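Local coordinates for sorbitol dehydrogenase (Gluconobacter oxydans, PDB 5ITG), which probably oxidises D-sorbitol to L-sorbose with an NADP cofactor, as a Rossmann-fold member of the mannitol dehydrogenase family, at residues Arg296-Phe307 / Lys380-Thr388; Ala403-Arg414 / Lys466-Arg475. One frame throughout, in Å; residues are numbered along the deposited sequence.

Contact 1: residues Arg296-Phe307 / Lys380-Thr388; sequences RMLNAGHVMLCF and KVQVFWTET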
loop_
_atom_site.group_PDB
_atom_site.type_symbol
_atom_site.label_atom_id
_atom_site.label_comp_id
_atom_site.label_asym_id
_atom_site.label_seq_id
_atom_site.Cartn_x
_atom_site.Cartn_y
_atom_site.Cartn_z
ATOM N N ARG A 296 1.056 -9.415 9.954
ATOM C CA ARG A 296 0.562 -10.554 10.716
ATOM C C ARG A 296 -0.879 -10.528 11.208
ATOM O O ARG A 296 -1.393 -11.561 11.661
ATOM C CB ARG A 296 1.517 -10.828 11.883
ATOM C CG ARG A 296 2.950 -11.158 11.419
ATOM C CD ARG A 296 3.859 -11.451 12.603
ATOM N NE ARG A 296 3.310 -12.534 13.403
ATOM C CZ ARG A 296 3.569 -12.726 14.697
ATOM N NH1 ARG A 296 4.384 -11.902 15.357
ATOM N NH2 ARG A 296 2.995 -13.736 15.337
HETATM N N MSE A 297 -1.524 -9.368 11.134
HETATM C CA MSE A 297 -2.925 -9.257 11.536
HETATM C C MSE A 297 -3.837 -8.923 10.346
HETATM O O MSE A 297 -4.793 -9.645 10.097
HETATM C CB MSE A 297 -3.090 -8.214 12.643
HETATM C CG MSE A 297 -2.526 -8.673 13.989
HETATM SE SE MSE A 297 -2.969 -7.453 15.404
HETATM C CE MSE A 297 -4.855 -7.900 15.552
ATOM N N LEU A 298 -3.541 -7.852 9.604
ATOM C CA LEU A 298 -4.389 -7.486 8.467
ATOM C C LEU A 298 -4.228 -8.442 7.284
ATOM O O LEU A 298 -5.204 -9.047 6.830
ATOM C CB LEU A 298 -4.104 -6.051 7.998
ATOM C CG LEU A 298 -4.953 -5.581 6.800
ATOM C CD1 LEU A 298 -6.372 -5.337 7.247
ATOM C CD2 LEU A 298 -4.373 -4.309 6.205
ATOM N N ASN A 299 -2.998 -8.581 6.790
ATOM C CA ASN A 299 -2.727 -9.458 5.652
ATOM C C ASN A 299 -2.980 -10.927 5.995
ATOM O O ASN A 299 -3.618 -11.657 5.227
ATOM C CB ASN A 299 -1.279 -9.262 5.166
ATOM C CG ASN A 299 -0.979 -7.819 4.782
ATOM O OD1 ASN A 299 -1.858 -7.086 4.317
ATOM N ND2 ASN A 299 0.268 -7.411 4.958
ATOM N N ALA A 300 -2.473 -11.359 7.147
ATOM C CA ALA A 300 -2.663 -12.728 7.606
ATOM C C ALA A 300 -4.152 -13.004 7.801
ATOM O O ALA A 300 -4.637 -14.092 7.482
ATOM C CB ALA A 300 -1.923 -12.948 8.939
ATOM N N GLY A 301 -4.859 -12.019 8.352
ATOM C CA GLY A 301 -6.289 -12.179 8.591
ATOM C C GLY A 301 -7.069 -12.255 7.294
ATOM O O GLY A 301 -8.064 -12.973 7.194
ATOM N N HIS A 302 -6.618 -11.504 6.296
ATOM C CA HIS A 302 -7.282 -11.491 5.002
ATOM C C HIS A 302 -7.310 -12.900 4.404
ATOM O O HIS A 302 -8.353 -13.354 3.942
ATOM C CB HIS A 302 -6.566 -10.517 4.056
ATOM C CG HIS A 302 -7.495 -9.589 3.334
ATOM N ND1 HIS A 302 -7.069 -8.413 2.757
ATOM C CD2 HIS A 302 -8.830 -9.655 3.116
ATOM C CE1 HIS A 302 -8.103 -7.791 2.217
ATOM N NE2 HIS A 302 -9.184 -8.524 2.422
ATOM N N VAL A 303 -6.183 -13.610 4.429
ATOM C CA VAL A 303 -6.183 -14.956 3.869
ATOM C C VAL A 303 -6.815 -15.993 4.787
ATOM O O VAL A 303 -7.364 -16.983 4.304
ATOM C CB VAL A 303 -4.774 -15.429 3.452
ATOM C CG1 VAL A 303 -4.324 -14.650 2.218
ATOM C CG2 VAL A 303 -3.789 -15.259 4.589
HETATM N N MSE A 304 -6.751 -15.779 6.101
HETATM C CA MSE A 304 -7.373 -16.730 7.027
HETATM C C MSE A 304 -8.883 -16.693 6.805
HETATM O O MSE A 304 -9.601 -17.665 7.073
HETATM C CB MSE A 304 -7.051 -16.374 8.482
HETATM C CG MSE A 304 -7.763 -17.243 9.507
HETATM SE SE MSE A 304 -7.395 -19.156 9.356
HETATM C CE MSE A 304 -5.668 -19.202 10.243
ATOM N N LEU A 305 -9.360 -15.562 6.305
ATOM C CA LEU A 305 -10.777 -15.402 6.013
ATOM C C LEU A 305 -11.110 -15.953 4.622
ATOM O O LEU A 305 -12.049 -16.737 4.449
ATOM C CB LEU A 305 -11.161 -13.919 6.044
ATOM C CG LEU A 305 -12.610 -13.598 5.650
ATOM C CD1 LEU A 305 -13.558 -14.059 6.761
ATOM C CD2 LEU A 305 -12.772 -12.107 5.418
ATOM N N CYS A 306 -10.321 -15.552 3.631
ATOM C CA CYS A 306 -10.602 -15.944 2.256
ATOM C C CYS A 306 -10.328 -17.369 1.818
ATOM O O CYS A 306 -11.028 -17.866 0.943
ATOM C CB CYS A 306 -9.938 -14.958 1.292
ATOM S SG CYS A 306 -10.663 -13.285 1.381
ATOM N N PHE A 307 -9.340 -18.043 2.400
ATOM C CA PHE A 307 -9.089 -19.417 1.989
ATOM C C PHE A 307 -10.316 -20.289 2.307
ATOM O O PHE A 307 -10.820 -21.004 1.434
ATOM C CB PHE A 307 -7.823 -19.985 2.657
ATOM C CG PHE A 307 -6.526 -19.367 2.164
ATOM C CD1 PHE A 307 -6.431 -18.817 0.887
ATOM C CD2 PHE A 307 -5.380 -19.401 2.957
ATOM C CE1 PHE A 307 -5.221 -18.311 0.405
ATOM C CE2 PHE A 307 -4.155 -18.894 2.479
ATOM C CZ PHE A 307 -4.080 -18.351 1.206
ATOM N N LYS A 380 1.935 -15.341 -0.038
ATOM C CA LYS A 380 1.209 -14.690 1.044
ATOM C C LYS A 380 1.326 -15.496 2.327
ATOM O O LYS A 380 1.532 -14.935 3.397
ATOM C CB LYS A 380 -0.252 -14.466 0.638
ATOM C CG LYS A 380 -0.390 -13.326 -0.367
ATOM C CD LYS A 380 -1.792 -13.144 -0.918
ATOM C CE LYS A 380 -1.817 -11.965 -1.893
ATOM N NZ LYS A 380 -3.063 -11.911 -2.698
ATOM N N VAL A 381 1.217 -16.814 2.213
ATOM C CA VAL A 381 1.353 -17.680 3.374
ATOM C C VAL A 381 2.774 -17.531 3.925
ATOM O O VAL A 381 2.969 -17.390 5.128
ATOM C CB VAL A 381 1.092 -19.153 2.997
ATOM C CG1 VAL A 381 1.541 -20.071 4.114
ATOM C CG2 VAL A 381 -0.399 -19.351 2.714
ATOM N N GLN A 382 3.764 -17.548 3.035
ATOM C CA GLN A 382 5.151 -17.411 3.462
ATOM C C GLN A 382 5.373 -16.101 4.215
ATOM O O GLN A 382 5.945 -16.087 5.301
ATOM C CB GLN A 382 6.093 -17.457 2.256
ATOM C CG GLN A 382 6.054 -18.759 1.472
ATOM C CD GLN A 382 6.965 -18.715 0.255
ATOM O OE1 GLN A 382 7.088 -17.680 -0.398
ATOM N NE2 GLN A 382 7.591 -19.846 -0.066
ATOM N N VAL A 383 4.914 -14.995 3.648
ATOM C CA VAL A 383 5.118 -13.711 4.309
ATOM C C VAL A 383 4.193 -13.420 5.494
ATOM O O VAL A 383 4.658 -12.988 6.550
ATOM C CB VAL A 383 5.023 -12.550 3.292
ATOM C CG1 VAL A 383 5.259 -11.210 3.996
ATOM C CG2 VAL A 383 6.068 -12.750 2.179
ATOM N N PHE A 384 2.897 -13.677 5.343
ATOM C CA PHE A 384 1.945 -13.361 6.416
ATOM C C PHE A 384 1.811 -14.337 7.581
ATOM O O PHE A 384 1.493 -13.920 8.700
ATOM C CB PHE A 384 0.524 -13.160 5.851
ATOM C CG PHE A 384 0.461 -12.362 4.575
ATOM C CD1 PHE A 384 1.413 -11.396 4.275
ATOM C CD2 PHE A 384 -0.602 -12.543 3.698
ATOM C CE1 PHE A 384 1.300 -10.630 3.124
ATOM C CE2 PHE A 384 -0.721 -11.779 2.547
ATOM C CZ PHE A 384 0.229 -10.822 2.258
ATOM N N TRP A 385 2.030 -15.627 7.336
ATOM C CA TRP A 385 1.830 -16.628 8.384
ATOM C C TRP A 385 3.048 -17.248 9.075
ATOM O O TRP A 385 2.924 -17.749 10.193
ATOM C CB TRP A 385 0.989 -17.786 7.831
ATOM C CG TRP A 385 -0.482 -17.506 7.589
ATOM C CD1 TRP A 385 -1.147 -16.329 7.764
ATOM C CD2 TRP A 385 -1.459 -18.457 7.144
ATOM N NE1 TRP A 385 -2.485 -16.486 7.463
ATOM C CE2 TRP A 385 -2.701 -17.783 7.077
ATOM C CE3 TRP A 385 -1.403 -19.816 6.800
ATOM C CZ2 TRP A 385 -3.879 -18.422 6.678
ATOM C CZ3 TRP A 385 -2.575 -20.456 6.406
ATOM C CH2 TRP A 385 -3.798 -19.758 6.348
ATOM N N THR A 386 4.209 -17.218 8.433
ATOM C CA THR A 386 5.395 -17.863 9.001
ATOM C C THR A 386 5.748 -17.541 10.456
ATOM O O THR A 386 5.959 -18.454 11.255
ATOM C CB THR A 386 6.632 -17.614 8.106
ATOM O OG1 THR A 386 6.413 -18.223 6.826
ATOM C CG2 THR A 386 7.890 -18.221 8.736
ATOM N N GLU A 387 5.826 -16.266 10.815
ATOM C CA GLU A 387 6.174 -15.925 12.196
ATOM C C GLU A 387 5.181 -16.529 13.199
ATOM O O GLU A 387 5.580 -17.108 14.212
ATOM C CB GLU A 387 6.241 -14.406 12.370
ATOM C CG GLU A 387 6.561 -13.925 13.798
ATOM C CD GLU A 387 7.944 -14.327 14.279
ATOM O OE1 GLU A 387 8.926 -14.084 13.547
ATOM O OE2 GLU A 387 8.052 -14.870 15.403
ATOM N N THR A 388 3.889 -16.412 12.910
ATOM C CA THR A 388 2.867 -16.958 13.806
ATOM C C THR A 388 3.004 -18.472 13.982
ATOM O O THR A 388 2.861 -18.993 15.094
ATOM C CB THR A 388 1.461 -16.587 13.312
ATOM O OG1 THR A 388 1.265 -15.179 13.509
ATOM C CG2 THR A 388 0.382 -17.360 14.076
HETATM O O HOH W 1 2.938 -14.470 10.860
HETATM O O HOH W 2 -0.237 -14.235 11.533
#

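Contact 2: residues Ala403-Arg414 / Lys466-Arg475; sequences AFGIASYLEMLR and KVIVLRKIIR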
loop_
_atom_site.group_PDB
_atom_site.type_symbol
_atom_site.label_atom_id
_atom_site.label_comp_id
_atom_site.label_asym_id
_atom_site.label_seq_id
_atom_site.Cartn_x
_atom_site.Cartn_y
_atom_site.Cartn_z
ATOM N N ALA A 403 -3.420 -24.893 12.090
ATOM C CA ALA A 403 -3.541 -26.048 11.202
ATOM C C ALA A 403 -4.766 -25.911 10.307
ATOM O O ALA A 403 -4.758 -26.347 9.153
ATOM C CB ALA A 403 -3.624 -27.331 12.018
ATOM N N PHE A 404 -5.823 -25.306 10.842
ATOM C CA PHE A 404 -7.047 -25.099 10.079
ATOM C C PHE A 404 -6.776 -24.169 8.894
ATOM O O PHE A 404 -7.272 -24.389 7.786
ATOM C CB PHE A 404 -8.142 -24.488 10.962
ATOM C CG PHE A 404 -9.364 -24.070 10.193
ATOM C CD1 PHE A 404 -10.265 -25.020 9.724
ATOM C CD2 PHE A 404 -9.564 -22.732 9.859
ATOM C CE1 PHE A 404 -11.348 -24.648 8.925
ATOM C CE2 PHE A 404 -10.639 -22.348 9.061
ATOM C CZ PHE A 404 -11.533 -23.312 8.590
ATOM N N GLY A 405 -5.995 -23.120 9.128
ATOM C CA GLY A 405 -5.693 -22.203 8.044
ATOM C C GLY A 405 -4.955 -22.920 6.929
ATOM O O GLY A 405 -5.252 -22.740 5.741
ATOM N N ILE A 406 -3.988 -23.744 7.316
ATOM C CA ILE A 406 -3.182 -24.487 6.352
ATOM C C ILE A 406 -4.027 -25.511 5.599
ATOM O O ILE A 406 -3.946 -25.619 4.369
ATOM C CB ILE A 406 -2.000 -25.190 7.064
ATOM C CG1 ILE A 406 -1.024 -24.135 7.588
ATOM C CG2 ILE A 406 -1.274 -26.125 6.101
ATOM C CD1 ILE A 406 -0.010 -24.689 8.593
ATOM N N ALA A 407 -4.851 -26.245 6.337
ATOM C CA ALA A 407 -5.716 -27.258 5.736
ATOM C C ALA A 407 -6.707 -26.629 4.763
ATOM O O ALA A 407 -7.034 -27.221 3.730
ATOM C CB ALA A 407 -6.464 -28.025 6.827
ATOM N N SER A 408 -7.185 -25.432 5.100
ATOM C CA SER A 408 -8.134 -24.705 4.263
ATOM C C SER A 408 -7.460 -24.265 2.972
ATOM O O SER A 408 -8.039 -24.367 1.887
ATOM C CB SER A 408 -8.674 -23.476 5.006
ATOM O OG SER A 408 -9.585 -23.860 6.018
ATOM N N TYR A 409 -6.237 -23.762 3.096
ATOM C CA TYR A 409 -5.469 -23.338 1.939
ATOM C C TYR A 409 -5.276 -24.537 1.001
ATOM O O TYR A 409 -5.527 -24.442 -0.205
ATOM C CB TYR A 409 -4.102 -22.793 2.379
ATOM C CG TYR A 409 -3.156 -22.517 1.227
ATOM C CD1 TYR A 409 -3.427 -21.518 0.294
ATOM C CD2 TYR A 409 -1.999 -23.276 1.060
ATOM C CE1 TYR A 409 -2.567 -21.284 -0.790
ATOM C CE2 TYR A 409 -1.133 -23.049 -0.013
ATOM C CZ TYR A 409 -1.423 -22.056 -0.934
ATOM O OH TYR A 409 -0.574 -21.842 -2.003
ATOM N N LEU A 410 -4.837 -25.661 1.559
ATOM C CA LEU A 410 -4.601 -26.864 0.763
ATOM C C LEU A 410 -5.861 -27.397 0.088
ATOM O O LEU A 410 -5.816 -27.841 -1.060
ATOM C CB LEU A 410 -3.962 -27.955 1.629
ATOM C CG LEU A 410 -2.534 -27.591 2.052
ATOM C CD1 LEU A 410 -1.933 -28.695 2.912
ATOM C CD2 LEU A 410 -1.694 -27.350 0.799
ATOM N N GLU A 411 -6.985 -27.356 0.792
ATOM C CA GLU A 411 -8.234 -27.819 0.205
ATOM C C GLU A 411 -8.736 -26.819 -0.842
ATOM O O GLU A 411 -9.292 -27.212 -1.868
ATOM C CB GLU A 411 -9.277 -28.049 1.299
ATOM C CG GLU A 411 -8.994 -29.297 2.131
ATOM C CD GLU A 411 -8.998 -30.568 1.284
ATOM O OE1 GLU A 411 -10.034 -30.845 0.643
ATOM O OE2 GLU A 411 -7.972 -31.290 1.262
HETATM N N MSE A 412 -8.519 -25.527 -0.595
HETATM C CA MSE A 412 -8.948 -24.486 -1.531
HETATM C C MSE A 412 -8.240 -24.687 -2.873
HETATM O O MSE A 412 -8.817 -24.485 -3.944
HETATM C CB MSE A 412 -8.618 -23.096 -0.963
HETATM C CG MSE A 412 -8.989 -21.916 -1.862
HETATM SE SE MSE A 412 -7.670 -21.507 -3.246
HETATM C CE MSE A 412 -6.153 -21.025 -2.109
ATOM N N LEU A 413 -6.982 -25.104 -2.804
ATOM C CA LEU A 413 -6.176 -25.330 -4.002
ATOM C C LEU A 413 -6.783 -26.345 -4.980
ATOM O O LEU A 413 -6.516 -26.285 -6.184
ATOM C CB LEU A 413 -4.770 -25.786 -3.589
ATOM C CG LEU A 413 -3.576 -24.826 -3.687
ATOM C CD1 LEU A 413 -3.983 -23.401 -3.403
ATOM C CD2 LEU A 413 -2.493 -25.298 -2.723
ATOM N N ARG A 414 -7.599 -27.263 -4.472
ATOM C CA ARG A 414 -8.209 -28.285 -5.322
ATOM C C ARG A 414 -9.177 -27.731 -6.369
ATOM O O ARG A 414 -9.511 -28.419 -7.337
ATOM C CB ARG A 414 -8.878 -29.353 -4.455
ATOM C CG ARG A 414 -7.861 -30.140 -3.625
ATOM C CD ARG A 414 -8.497 -31.130 -2.658
ATOM N NE ARG A 414 -8.645 -32.467 -3.230
ATOM C CZ ARG A 414 -9.727 -32.901 -3.865
ATOM N NH1 ARG A 414 -10.776 -32.104 -4.014
ATOM N NH2 ARG A 414 -9.757 -34.131 -4.357
ATOM N N LYS A 466 -2.080 -32.730 12.449
ATOM C CA LYS A 466 -3.333 -32.028 12.690
ATOM C C LYS A 466 -3.898 -31.519 11.371
ATOM O O LYS A 466 -5.106 -31.580 11.137
ATOM C CB LYS A 466 -3.109 -30.851 13.644
ATOM C CG LYS A 466 -4.338 -29.996 13.898
ATOM C CD LYS A 466 -5.381 -30.722 14.735
ATOM C CE LYS A 466 -6.522 -29.782 15.105
ATOM N NZ LYS A 466 -7.525 -30.436 15.994
ATOM N N VAL A 467 -3.021 -31.017 10.508
ATOM C CA VAL A 467 -3.441 -30.510 9.206
ATOM C C VAL A 467 -4.125 -31.616 8.415
ATOM O O VAL A 467 -5.171 -31.402 7.805
ATOM C CB VAL A 467 -2.233 -29.976 8.389
ATOM C CG1 VAL A 467 -2.656 -29.697 6.947
ATOM C CG2 VAL A 467 -1.698 -28.682 9.026
ATOM N N ILE A 468 -3.520 -32.798 8.428
ATOM C CA ILE A 468 -4.054 -33.954 7.716
ATOM C C ILE A 468 -5.445 -34.292 8.252
ATOM O O ILE A 468 -6.385 -34.491 7.481
ATOM C CB ILE A 468 -3.100 -35.171 7.877
ATOM C CG1 ILE A 468 -1.803 -34.904 7.103
ATOM C CG2 ILE A 468 -3.787 -36.452 7.409
ATOM C CD1 ILE A 468 -0.754 -35.976 7.261
ATOM N N VAL A 469 -5.569 -34.342 9.575
ATOM C CA VAL A 469 -6.844 -34.631 10.224
ATOM C C VAL A 469 -7.932 -33.646 9.787
ATOM O O VAL A 469 -9.065 -34.049 9.499
ATOM C CB VAL A 469 -6.696 -34.585 11.771
ATOM C CG1 VAL A 469 -8.069 -34.509 12.445
ATOM C CG2 VAL A 469 -5.958 -35.829 12.251
ATOM N N LEU A 470 -7.585 -32.361 9.717
ATOM C CA LEU A 470 -8.544 -31.327 9.328
ATOM C C LEU A 470 -8.897 -31.354 7.844
ATOM O O LEU A 470 -10.046 -31.103 7.476
ATOM C CB LEU A 470 -8.018 -29.936 9.722
ATOM C CG LEU A 470 -7.790 -29.764 11.230
ATOM C CD1 LEU A 470 -7.223 -28.388 11.531
ATOM C CD2 LEU A 470 -9.105 -29.977 11.973
ATOM N N ARG A 471 -7.916 -31.651 6.992
ATOM C CA ARG A 471 -8.173 -31.725 5.556
ATOM C C ARG A 471 -9.200 -32.827 5.333
ATOM O O ARG A 471 -10.099 -32.696 4.506
ATOM C CB ARG A 471 -6.904 -32.070 4.769
ATOM C CG ARG A 471 -5.874 -30.949 4.658
ATOM C CD ARG A 471 -4.801 -31.303 3.626
ATOM N NE ARG A 471 -5.364 -31.399 2.283
ATOM C CZ ARG A 471 -4.685 -31.748 1.192
ATOM N NH1 ARG A 471 -3.395 -32.049 1.268
ATOM N NH2 ARG A 471 -5.303 -31.791 0.017
ATOM N N LYS A 472 -9.050 -33.914 6.080
ATOM C CA LYS A 472 -9.965 -35.044 5.965
ATOM C C LYS A 472 -11.383 -34.632 6.334
ATOM O O LYS A 472 -12.338 -34.969 5.634
ATOM C CB LYS A 472 -9.489 -36.195 6.854
ATOM C CG LYS A 472 -8.349 -37.003 6.242
ATOM C CD LYS A 472 -7.741 -37.958 7.259
ATOM C CE LYS A 472 -6.980 -39.097 6.589
ATOM N NZ LYS A 472 -5.876 -38.636 5.703
ATOM N N ILE A 473 -11.519 -33.890 7.426
ATOM C CA ILE A 473 -12.826 -33.425 7.869
ATOM C C ILE A 473 -13.419 -32.453 6.848
ATOM O O ILE A 473 -14.596 -32.548 6.503
ATOM C CB ILE A 473 -12.725 -32.726 9.235
ATOM C CG1 ILE A 473 -12.302 -33.744 10.299
ATOM C CG2 ILE A 473 -14.062 -32.067 9.587
ATOM C CD1 ILE A 473 -12.055 -33.149 11.666
ATOM N N ILE A 474 -12.595 -31.527 6.365
ATOM C CA ILE A 474 -13.036 -30.545 5.382
ATOM C C ILE A 474 -13.562 -31.202 4.114
ATOM O O ILE A 474 -14.570 -30.776 3.557
ATOM C CB ILE A 474 -11.889 -29.596 4.950
ATOM C CG1 ILE A 474 -11.507 -28.664 6.102
ATOM C CG2 ILE A 474 -12.317 -28.792 3.730
ATOM C CD1 ILE A 474 -10.372 -27.725 5.770
ATOM N N ARG A 475 -12.872 -32.231 3.641
ATOM C CA ARG A 475 -13.308 -32.875 2.413
ATOM C C ARG A 475 -14.586 -33.690 2.576
ATOM O O ARG A 475 -15.409 -33.742 1.666
ATOM C CB ARG A 475 -12.207 -33.768 1.842
ATOM C CG ARG A 475 -12.494 -34.187 0.405
ATOM C CD ARG A 475 -11.287 -34.781 -0.249
ATOM N NE ARG A 475 -10.144 -33.877 -0.209
ATOM C CZ ARG A 475 -8.955 -34.184 -0.710
ATOM N NH1 ARG A 475 -8.771 -35.362 -1.289
ATOM N NH2 ARG A 475 -7.946 -33.334 -0.609
#

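Contact 1: residues Arg296-Phe307 / Lys380-Thr388
R296 and T388 carry the polar end of this helix crossing: R296 NH2 donates to T388 OG1 at 2.9 Å, in the guanidinium plane and nearly straight at 164°, while NE adds a weak bond to the same oxygen. A bend at its third torsion brings the guanidinium over E387, whose CG lies 3.3 Å from R296 CZ, against one face. With a lysine here, lacking the flat group, T388 OG1 and the carbonyl O of T341, now bonded by NH1, could not both be reached as now, and one of them would probably be left without that donor. Two waters join the same corner, both reaching F384 O, one of them weakly. Further along, W385 NE1 makes an almost straight bond to A300 O (3.2 Å), a carbonyl that also accepts the helical bond from M304 N on its opposite face.

N299 CB sits 3.3 Å from the centroid of the F384 ring, a CH-pi contact almost on the ring normal. The W385 indole is a knob among A300, V303, M304 and F307; F307 turns its edge to the six-membered ring of W385 in an offset edge-to-face (T-shaped) pair, planes at 80°, and its CE2 meets V381 CG2 at 3.8 Å.

The axes of segments 296-307 and 380-388 cross at -111°, joining helices 288-312 and 377-394 of the family's helical C-terminal domain, with Y333 of helix 324-338 packing on A300 and M304.

Contact 2: residues Ala403-Arg414 / Lys466-Arg475
Knobs-into-holes packing joins helices 400-412 and 461-477 in the all-helical C-terminal part of this mannitol dehydrogenase-type fold, the segment axes crossing at -53° and 8.4 Å apart. A407 is one knob, set among V467, L470, R471 and I474; V467 is the reciprocal one, among A403, I406, A407 and L410. The small alanines let the backbones come close: the CA atoms of A403 and V467 are 4.9 Å apart. L470 reaches back with CD1 to F404 N, and I474 CG2 lies against E411 CG at 3.7 Å.

Beyond this apolar stripe the buried carboxylate of E411 holds a salt-bridge network. R475 grips it side-on, NE to OE1 at 3.2 Å and NH2 to OE2 at 2.8 Å, the latter on the syn lone pair. R471 brings both NE and NH2 to OE2 alone, its NE using the anti lone pair at 2.8 Å, so three donors converge on one oxygen and probably favour the charged carboxylate. L410 CB covers one face of the R471 guanidinium. R414, whose NH2 is bridged to D441, lays its guanidinium over a face of R475 with the planes 37° apart, and R414 NE stands only 2.8 Å from R475 NH2, two like-charged donors with no hydrogen bond between them.

How the contacts relate
Helix 400-412 follows helix 377-394 in the chain, and contacts 1 and 2 also touch directly, their centres about 15 Å apart. The W385 indole continues past its partners in 296-307 to reach the backbone of 403-414, with CH2 3.4 Å from G405 O. M304 CE rests on G405 CA at 3.7 Å, where the glycine has no side chain to intervene, and F307 CZ comes within 3.4 Å of Y409 CD1. Helix 400-412 thus lies between helices 288-312 and 461-477. The centre of contact 1 lies about 16 Å from the centre of the chain, that of contact 2 about 30 Å, on the same side.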